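Local coordinates for protein C-1-tetrahydrofolate synthase, cytoplasmic, putative (Trypanosoma brucei, PDB 4CJX) that probably interconverts one-carbon forms of tetrahydrofolate, as an NADP-dependent methylenetetrahydrofolate dehydrogenase and methenyltetrahydrofolate cyclohydrolase, and works as a homodimer, at residues S70-Y73 against V74-R78; K79-A83 against C84-N88; I128-V131 against A132-K136. All blocks are in the same frame, centred on the assembly; numbering follows the deposited sequence. Where two conformers were deposited one is given.

Contacts 1 and 2 follow each other along helix 68-83. Contact 1 is the part that meets the inhibitor 9L9. Contact 2 ends the same helix and turns the chain into strand 87-93. Their centres lie about 12 Å apart, and they are tied by a hydrogen bond of 2.9 Å from Asn-88 ND2 to Arg-78 O. Contact 3 is the short helix 130-134, whose centre is about 21 Å from that of contact 1 and about 27 Å from that of contact 2. It touches neither. The side chain of Leu-134 still comes to about 6 Å from 9L9, while that of Ala-80 of contact 2 stays about 9 Å away.

Contact 1 (S70-Y73 against V74-R78); sequences SQTY and VRLKR. With 9L9 ((2S)-2-[[4-[[2,4-bis(azanyl)-6-oxidanylidene-1H-pyrimidin-5-yl]carbamoylamino]phenyl]carbonylamino]pentanedioic acid), chain G.
Ser-70 O accepts from Val-74 N at 3.0 Å. The Val-74 side chain packs on Thr-61 and Ile-63 of strand 58-64. Gln-71 takes the next helical step, with its O bonded to Arg-75 N. At Thr-72 the backbone O accepts from Leu-76 N. The side chain divides its work. CG2 is anti to the backbone N, and there Thr-72 CG2 lies alongside Leu-76, 4.0 Å from Leu-76 CD1, with the glutamate tail of 9L9 close by. Leu-76 CD1 also closes in on the amide oxygen O7B of 9L9, at 3.6 Å. Thr-72 OG1 turns back to bond with Lys-68 O, one turn earlier. All of this lies on helix 68-83, the crossover helix of a beta-alpha-beta unit between strands 58-64 and 87-93. One face of that helix lines the 9L9 pocket. Tyr-73 lays one ring face over the benzoyl ring of 9L9, with Tyr-73 CD1 3.5 Å from C4B. The two rings are nearly parallel, face to face. The backbone O of Tyr-73 bonds to Lys-77 N. The Tyr-x-x-x-Lys spacing of these two residues is as in the folate sites of this family. The Lys-77 chain starts out over that same carbonyl, with CG 3.3 Å from Tyr-73 O, then runs extended to the ligand. Lys-77 NZ donates to the urea oxygen O8A of 9L9 at 2.6 Å and also bonds to Gln-121.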
loop_
_atom_site.group_PDB
_atom_site.type_symbol
_atom_site.label_atom_id
_atom_site.label_comp_id
_atom_site.label_asym_id
_atom_site.label_seq_id
_atom_site.Cartn_x
_atom_site.Cartn_y
_atom_site.Cartn_z
ATOM N N SER B 70 10.677 12.288 -21.142
ATOM C CA SER B 70 11.437 12.490 -19.898
ATOM C C SER B 70 12.210 13.826 -19.932
ATOM O O SER B 70 12.192 14.602 -18.961
ATOM C CB SER B 70 12.397 11.337 -19.660
ATOM O OG SER B 70 11.725 10.152 -19.282
ATOM N N GLN B 71 12.866 14.103 -21.050
ATOM C CA GLN B 71 13.570 15.378 -21.209
ATOM C C GLN B 71 12.656 16.566 -20.970
ATOM O O GLN B 71 13.028 17.514 -20.250
ATOM C CB GLN B 71 14.203 15.501 -22.591
ATOM C CG GLN B 71 15.451 14.648 -22.740
ATOM C CD GLN B 71 16.167 14.919 -24.037
ATOM O OE1 GLN B 71 15.641 15.595 -24.912
ATOM N NE2 GLN B 71 17.390 14.415 -24.159
ATOM N N THR B 72 11.466 16.522 -21.578
ATOM C CA THR B 72 10.491 17.568 -21.381
ATOM C C THR B 72 10.118 17.737 -19.917
ATOM O O THR B 72 10.063 18.861 -19.438
ATOM C CB THR B 72 9.200 17.294 -22.157
ATOM O OG1 THR B 72 9.517 17.200 -23.539
ATOM C CG2 THR B 72 8.184 18.400 -21.951
ATOM N N TYR B 73 9.840 16.642 -19.216
ATOM C CA TYR B 73 9.336 16.763 -17.846
ATOM C C TYR B 73 10.419 17.289 -16.901
ATOM O O TYR B 73 10.166 18.122 -16.057
ATOM C CB TYR B 73 8.740 15.440 -17.340
ATOM C CG TYR B 73 7.685 14.833 -18.256
ATOM C CD1 TYR B 73 6.837 15.634 -19.021
ATOM C CD2 TYR B 73 7.523 13.442 -18.349
ATOM C CE1 TYR B 73 5.871 15.068 -19.853
ATOM C CE2 TYR B 73 6.553 12.869 -19.180
ATOM C CZ TYR B 73 5.733 13.695 -19.927
ATOM O OH TYR B 73 4.785 13.170 -20.795
ATOM N N VAL B 74 11.638 16.812 -17.062
ATOM C CA VAL B 74 12.764 17.376 -16.330
ATOM C C VAL B 74 12.951 18.884 -16.602
ATOM O O VAL B 74 13.090 19.666 -15.648
ATOM C CB VAL B 74 14.035 16.582 -16.642
ATOM C CG1 VAL B 74 15.262 17.279 -16.121
ATOM C CG2 VAL B 74 13.933 15.203 -16.005
ATOM N N ARG B 75 12.947 19.289 -17.878
ATOM C CA ARG B 75 13.084 20.698 -18.221
ATOM C C ARG B 75 11.991 21.511 -17.517
ATOM O O ARG B 75 12.263 22.584 -16.993
ATOM C CB ARG B 75 13.053 20.912 -19.744
ATOM C CG ARG B 75 13.300 22.352 -20.192
ATOM C CD ARG B 75 13.600 22.477 -21.688
ATOM N NE ARG B 75 12.553 21.909 -22.536
ATOM C CZ ARG B 75 12.635 20.719 -23.124
ATOM N NH1 ARG B 75 13.721 19.976 -22.957
ATOM N NH2 ARG B 75 11.636 20.269 -23.871
ATOM N N LEU B 76 10.771 20.991 -17.469
ATOM C CA LEU B 76 9.695 21.761 -16.862
ATOM C C LEU B 76 9.892 21.898 -15.342
ATOM O O LEU B 76 9.608 22.941 -14.758
ATOM C CB LEU B 76 8.330 21.152 -17.193
ATOM C CG LEU B 76 7.851 21.234 -18.652
ATOM C CD1 LEU B 76 6.619 20.331 -18.825
ATOM C CD2 LEU B 76 7.543 22.658 -19.107
ATOM N N LYS B 77 10.364 20.829 -14.715
ATOM C CA LYS B 77 10.656 20.838 -13.275
ATOM C C LYS B 77 11.725 21.885 -12.957
ATOM O O LYS B 77 11.554 22.706 -12.057
ATOM C CB LYS B 77 11.064 19.432 -12.786
ATOM C CG LYS B 77 9.899 18.424 -12.784
ATOM C CD LYS B 77 10.308 16.956 -12.643
ATOM C CE LYS B 77 9.085 16.032 -12.768
ATOM N NZ LYS B 77 9.390 14.597 -12.519
ATOM N N ARG B 78 12.803 21.886 -13.724
ATOM C CA ARG B 78 13.905 22.828 -13.496
ATOM C C ARG B 78 13.452 24.269 -13.663
ATOM O O ARG B 78 13.765 25.146 -12.845
ATOM C CB ARG B 78 15.056 22.511 -14.443
ATOM C CG ARG B 78 15.717 21.179 -14.108
ATOM C CD ARG B 78 16.444 20.578 -15.294
ATOM N NE ARG B 78 17.121 19.346 -14.910
ATOM C CZ ARG B 78 18.012 18.688 -15.657
ATOM N NH1 ARG B 78 18.348 19.105 -16.880
ATOM N NH2 ARG B 78 18.584 17.598 -15.161
HETATM N N2A 9L9 G . 11.044 10.268 -10.557
HETATM N N1 9L9 G . 9.593 10.086 -12.484
HETATM C C2 9L9 G . 9.819 10.647 -11.274
HETATM N N3 9L9 G . 8.934 11.548 -10.684
HETATM C C4 9L9 G . 7.814 11.806 -11.486
HETATM O O4A 9L9 G . 7.043 12.589 -10.953
HETATM N N5A 9L9 G . 6.506 11.667 -13.536
HETATM C C5 9L9 G . 7.547 11.231 -12.736
HETATM C C6 9L9 G . 8.494 10.379 -13.212
HETATM N N7 9L9 G . 8.305 9.732 -14.510
HETATM O O8A 9L9 G . 7.264 13.802 -13.807
HETATM N N9 9L9 G . 5.389 13.137 -14.861
HETATM C C1B 9L9 G . 5.042 14.308 -15.474
HETATM C C2B 9L9 G . 4.024 14.247 -16.447
HETATM C C3B 9L9 G . 3.607 15.380 -17.148
HETATM C C4B 9L9 G . 4.193 16.625 -16.907
HETATM C C5B 9L9 G . 5.177 16.698 -15.897
HETATM C C6B 9L9 G . 5.605 15.561 -15.200
HETATM C C7B 9L9 G . 3.682 17.861 -17.624
HETATM O O7B 9L9 G . 3.774 18.914 -17.039
HETATM C CAW 9L9 G . 6.466 12.914 -14.063
HETATM N N 9L9 G . 3.062 17.802 -18.823
HETATM C CA 9L9 G . 2.449 18.933 -19.511
HETATM C C 9L9 G . 0.951 18.820 -19.350
HETATM O OXT 9L9 G . 0.497 17.689 -19.121
HETATM C CB 9L9 G . 2.678 18.966 -21.003
HETATM C CG 9L9 G . 3.976 18.286 -21.391
HETATM C CD 9L9 G . 4.326 18.690 -22.788
HETATM O OE1 9L9 G . 4.443 19.892 -23.026
HETATM O OE2 9L9 G . 4.480 17.810 -23.647
HETATM O O 9L9 G . 0.204 19.820 -19.468
#

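Contact 2 (K79-A83 against C84-N88); sequences KAAAA and CGFRN
Ala-81 CB faces Phe-86 CB at 4.0 Å, across the Schellman motif that ends helix 68-83. This is the apolar pair that commonly goes with the motif. Two bonds define the turn. Phe-86 N reaches back to Ala-81 O at 3.0 Å. Gly-85 N donates to Ala-82 O at 3.3 Å, from well above the carbonyl plane. Gly-85 has a positive phi of 91°, which takes the chain out of the helix and on to strand 87-93 of the beta-alpha-beta unit. With the backbone bent this way, a CB here would run into the carbonyl O of Cys-84. The Phe-86 side chain sets out toward the helix, with CB only 3.2 Å from Ala-81 O. CG then sits anti to the carbonyl carbon (chi1 -70°), and the ring leads away from the last turn. There it meets Pro-57, Val-45 of helix 30-51 and Thr-308 of helix 296-316. Cys-84 N bonds to Ala-80 O at 3.0 Å. Its side chain packs on Gln-38 and Thr-42 of helix 30-51. Asn-88 comes back toward the helix from the strand. Its amide spans two alanines, with the nitrogen end toward the backbone of the helix, where ND2 donates to Arg-78 O. Asn-88 ND2 also lies 3.9 Å from Ala-82 CB. The oxygen end rests on the neighbouring methyl, Asn-88 OD1 being 3.7 Å from Ala-81 CB.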
loop_
_atom_site.group_PDB
_atom_site.type_symbol
_atom_site.label_atom_id
_atom_site.label_comp_id
_atom_site.label_asym_id
_atom_site.label_seq_id
_atom_site.Cartn_x
_atom_site.Cartn_y
_atom_site.Cartn_z
ATOM N N LYS B 79 12.688 24.495 -14.727
ATOM C CA LYS B 79 12.152 25.805 -15.047
ATOM C C LYS B 79 11.234 26.312 -13.939
ATOM O O LYS B 79 11.343 27.456 -13.499
ATOM C CB LYS B 79 11.389 25.740 -16.370
ATOM C CG LYS B 79 11.716 26.855 -17.324
ATOM C CD LYS B 79 10.601 27.105 -18.343
ATOM C CE LYS B 79 9.409 27.758 -17.662
ATOM N NZ LYS B 79 8.376 28.233 -18.621
ATOM N N ALA B 80 10.307 25.473 -13.507
ATOM C CA ALA B 80 9.417 25.841 -12.394
ATOM C C ALA B 80 10.220 26.179 -11.123
ATOM O O ALA B 80 10.006 27.210 -10.487
ATOM C CB ALA B 80 8.460 24.713 -12.103
ATOM N N ALA B 81 11.156 25.298 -10.783
ATOM C CA ALA B 81 12.015 25.454 -9.617
ATOM C C ALA B 81 12.787 26.773 -9.672
ATOM O O ALA B 81 12.804 27.552 -8.710
ATOM C CB ALA B 81 12.969 24.271 -9.541
ATOM N N ALA B 82 13.399 27.039 -10.817
ATOM C CA ALA B 82 14.104 28.286 -10.997
ATOM C C ALA B 82 13.171 29.478 -10.812
ATOM O O ALA B 82 13.537 30.448 -10.158
ATOM C CB ALA B 82 14.794 28.330 -12.349
ATOM N N ALA B 83 11.962 29.403 -11.353
ATOM C CA ALA B 83 11.000 30.508 -11.236
ATOM C C ALA B 83 10.537 30.763 -9.796
ATOM O O ALA B 83 10.250 31.923 -9.439
ATOM C CB ALA B 83 9.801 30.275 -12.142
ATOM N N CYS B 84 10.482 29.719 -8.970
ATOM C CA CYS B 84 10.057 29.883 -7.578
ATOM C C CYS B 84 11.197 30.276 -6.592
ATOM O O CYS B 84 10.971 30.423 -5.385
ATOM C CB CYS B 84 9.299 28.636 -7.111
ATOM S SG CYS B 84 7.762 28.366 -8.066
ATOM N N GLY B 85 12.407 30.466 -7.109
ATOM C CA GLY B 85 13.539 30.862 -6.267
ATOM C C GLY B 85 14.357 29.719 -5.705
ATOM O O GLY B 85 15.186 29.922 -4.804
ATOM N N PHE B 86 14.145 28.519 -6.239
ATOM C CA PHE B 86 14.903 27.348 -5.826
ATOM C C PHE B 86 16.241 27.348 -6.546
ATOM O O PHE B 86 16.388 27.986 -7.588
ATOM C CB PHE B 86 14.179 26.059 -6.229
ATOM C CG PHE B 86 12.921 25.771 -5.455
ATOM C CD1 PHE B 86 12.103 26.784 -4.971
ATOM C CD2 PHE B 86 12.542 24.465 -5.248
ATOM C CE1 PHE B 86 10.953 26.487 -4.272
ATOM C CE2 PHE B 86 11.385 24.161 -4.559
ATOM C CZ PHE B 86 10.599 25.178 -4.060
ATOM N N ARG B 87 17.195 26.597 -6.000
ATOM C CA ARG B 87 18.435 26.260 -6.695
ATOM C C ARG B 87 18.297 24.892 -7.365
ATOM O O ARG B 87 17.730 23.986 -6.771
ATOM C CB ARG B 87 19.596 26.193 -5.700
ATOM C CG ARG B 87 20.960 26.221 -6.363
ATOM C CD ARG B 87 22.026 25.594 -5.478
ATOM N NE ARG B 87 23.371 25.821 -6.006
ATOM N N ASN B 88 18.833 24.742 -8.579
ATOM C CA ASN B 88 18.791 23.461 -9.311
ATOM C C ASN B 88 20.159 22.780 -9.316
ATOM O O ASN B 88 21.183 23.439 -9.513
ATOM C CB ASN B 88 18.366 23.679 -10.765
ATOM C CG ASN B 88 16.853 23.702 -10.955
ATOM O OD1 ASN B 88 16.148 22.749 -10.613
ATOM N ND2 ASN B 88 16.351 24.800 -11.524
#

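Contact 3 (I128-V131 against A132-K136); sequences IDKV and AALSK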
loop_
_atom_site.group_PDB
_atom_site.type_symbol
_atom_site.label_atom_id
_atom_site.label_comp_id
_atom_site.label_asym_id
_atom_site.label_seq_id
_atom_site.Cartn_x
_atom_site.Cartn_y
_atom_site.Cartn_z
ATOM N N ILE B 128 19.540 -1.187 -15.598
ATOM C CA ILE B 128 19.742 -0.732 -14.233
ATOM C C ILE B 128 18.836 -1.472 -13.253
ATOM O O ILE B 128 17.709 -1.822 -13.573
ATOM C CB ILE B 128 19.507 0.786 -14.127
ATOM C CG1 ILE B 128 20.670 1.551 -14.800
ATOM C CG2 ILE B 128 19.328 1.229 -12.679
ATOM C CD1 ILE B 128 22.061 1.246 -14.255
ATOM N N ASP B 129 19.365 -1.717 -12.058
ATOM C CA ASP B 129 18.588 -2.233 -10.931
ATOM C C ASP B 129 17.913 -1.038 -10.255
ATOM O O ASP B 129 18.541 -0.315 -9.481
ATOM C CB ASP B 129 19.538 -2.969 -9.970
ATOM C CG ASP B 129 18.841 -3.544 -8.726
ATOM O OD1 ASP B 129 17.666 -3.217 -8.404
ATOM O OD2 ASP B 129 19.518 -4.339 -8.036
ATOM N N LYS B 130 16.631 -0.833 -10.545
ATOM C CA LYS B 130 15.933 0.378 -10.110
ATOM C C LYS B 130 15.817 0.483 -8.588
ATOM O O LYS B 130 16.018 1.560 -8.011
ATOM C CB LYS B 130 14.547 0.437 -10.756
ATOM C CG LYS B 130 13.587 1.423 -10.131
ATOM C CD LYS B 130 12.192 1.171 -10.633
ATOM C CE LYS B 130 11.235 2.202 -10.075
ATOM N NZ LYS B 130 9.838 1.822 -10.429
ATOM N N VAL B 131 15.471 -0.626 -7.937
ATOM C CA VAL B 131 15.257 -0.629 -6.496
ATOM C C VAL B 131 16.564 -0.310 -5.775
ATOM O O VAL B 131 16.620 0.570 -4.910
ATOM C CB VAL B 131 14.680 -1.981 -6.034
ATOM C CG1 VAL B 131 14.687 -2.099 -4.510
ATOM C CG2 VAL B 131 13.264 -2.138 -6.575
ATOM N N ALA B 132 17.621 -1.012 -6.157
ATOM C CA ALA B 132 18.942 -0.780 -5.600
ATOM C C ALA B 132 19.297 0.701 -5.680
ATOM O O ALA B 132 19.545 1.346 -4.656
ATOM C CB ALA B 132 19.978 -1.610 -6.346
ATOM N N ALA B 133 19.276 1.238 -6.891
ATOM C CA ALA B 133 19.649 2.627 -7.133
ATOM C C ALA B 133 18.799 3.608 -6.321
ATOM O O ALA B 133 19.341 4.485 -5.639
ATOM C CB ALA B 133 19.569 2.951 -8.628
ATOM N N LEU B 134 17.476 3.444 -6.366
ATOM C CA LEU B 134 16.583 4.340 -5.625
ATOM C C LEU B 134 16.832 4.270 -4.113
ATOM O O LEU B 134 16.731 5.271 -3.402
ATOM C CB LEU B 134 15.112 4.023 -5.948
ATOM C CG LEU B 134 14.649 4.363 -7.376
ATOM C CD1 LEU B 134 13.225 3.858 -7.628
ATOM C CD2 LEU B 134 14.716 5.859 -7.632
ATOM N N SER B 135 17.203 3.089 -3.632
ATOM C CA SER B 135 17.449 2.874 -2.200
ATOM C C SER B 135 18.648 3.660 -1.648
ATOM O O SER B 135 18.839 3.719 -0.440
ATOM C CB SER B 135 17.647 1.383 -1.917
ATOM O OG SER B 135 18.967 0.948 -2.248
ATOM N N LYS B 136 19.454 4.260 -2.521
ATOM C CA LYS B 136 20.622 5.033 -2.078
ATOM C C LYS B 136 20.233 6.444 -1.702
ATOM O O LYS B 136 21.007 7.147 -1.034
ATOM C CB LYS B 136 21.676 5.085 -3.181
ATOM C CG LYS B 136 22.254 3.727 -3.567
ATOM C CD LYS B 136 23.103 3.117 -2.454
#
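Asp-129 is the N-cap of the short helix 130-134, and its side chain closes the first turn on Ala-132. Asp-129 OD1 accepts from Ala-132 N at 3.1 Å. The N-H points almost straight at OD1 (169°), but the donor stands well above the carboxylate plane. CG of Asp-129 is anti to the backbone N (chi1 179°). This swings the carboxylate over the turn and presses it on the methyl of Ala-132, whose CB is 3.2 Å from Asp-129 OD2. The same OD2 forms a salt bridge with Arg-159 of the second subunit. Arg-159 also packs on Val-131 and Ala-132, so the cap lies at the dimer interface. The positive end of the helix dipole and the arginine would both be expected to favour a charged carboxylate here. Asp-129 O begins the backbone ladder by accepting from Ala-133 N. Before the cap, Ile-128 CG2 comes to 4.4 Å from Ala-133 CB. These two positions are those of a hydrophobic staple, here a loose one. Both side chains also touch Gln-99 of helix 99-110. On another side, Lys-130 and Leu-134 cross each other one turn apart. Leu-134 CD1 fits along the extended lysine chain, 3.5 Å from Lys-130 CG and 3.6 Å from Lys-130 CE. Past this methyl, NZ goes on to a salt bridge with Asp-194. The lysine side chain lies about 7 Å from that of Ile-195, an NADP-binding residue. Leu-134 N bonds to Lys-130 O. The following turn is closed by Ser-135 N, which bonds to Val-131 O at 2.9 Å. Ser-135 OG sits between the backbone N and the carbonyl carbon (chi1 80°). From there Ser-135 OG donates to Ala-132 O at 2.5 Å, shorter than usual, so the exact length is doubtful.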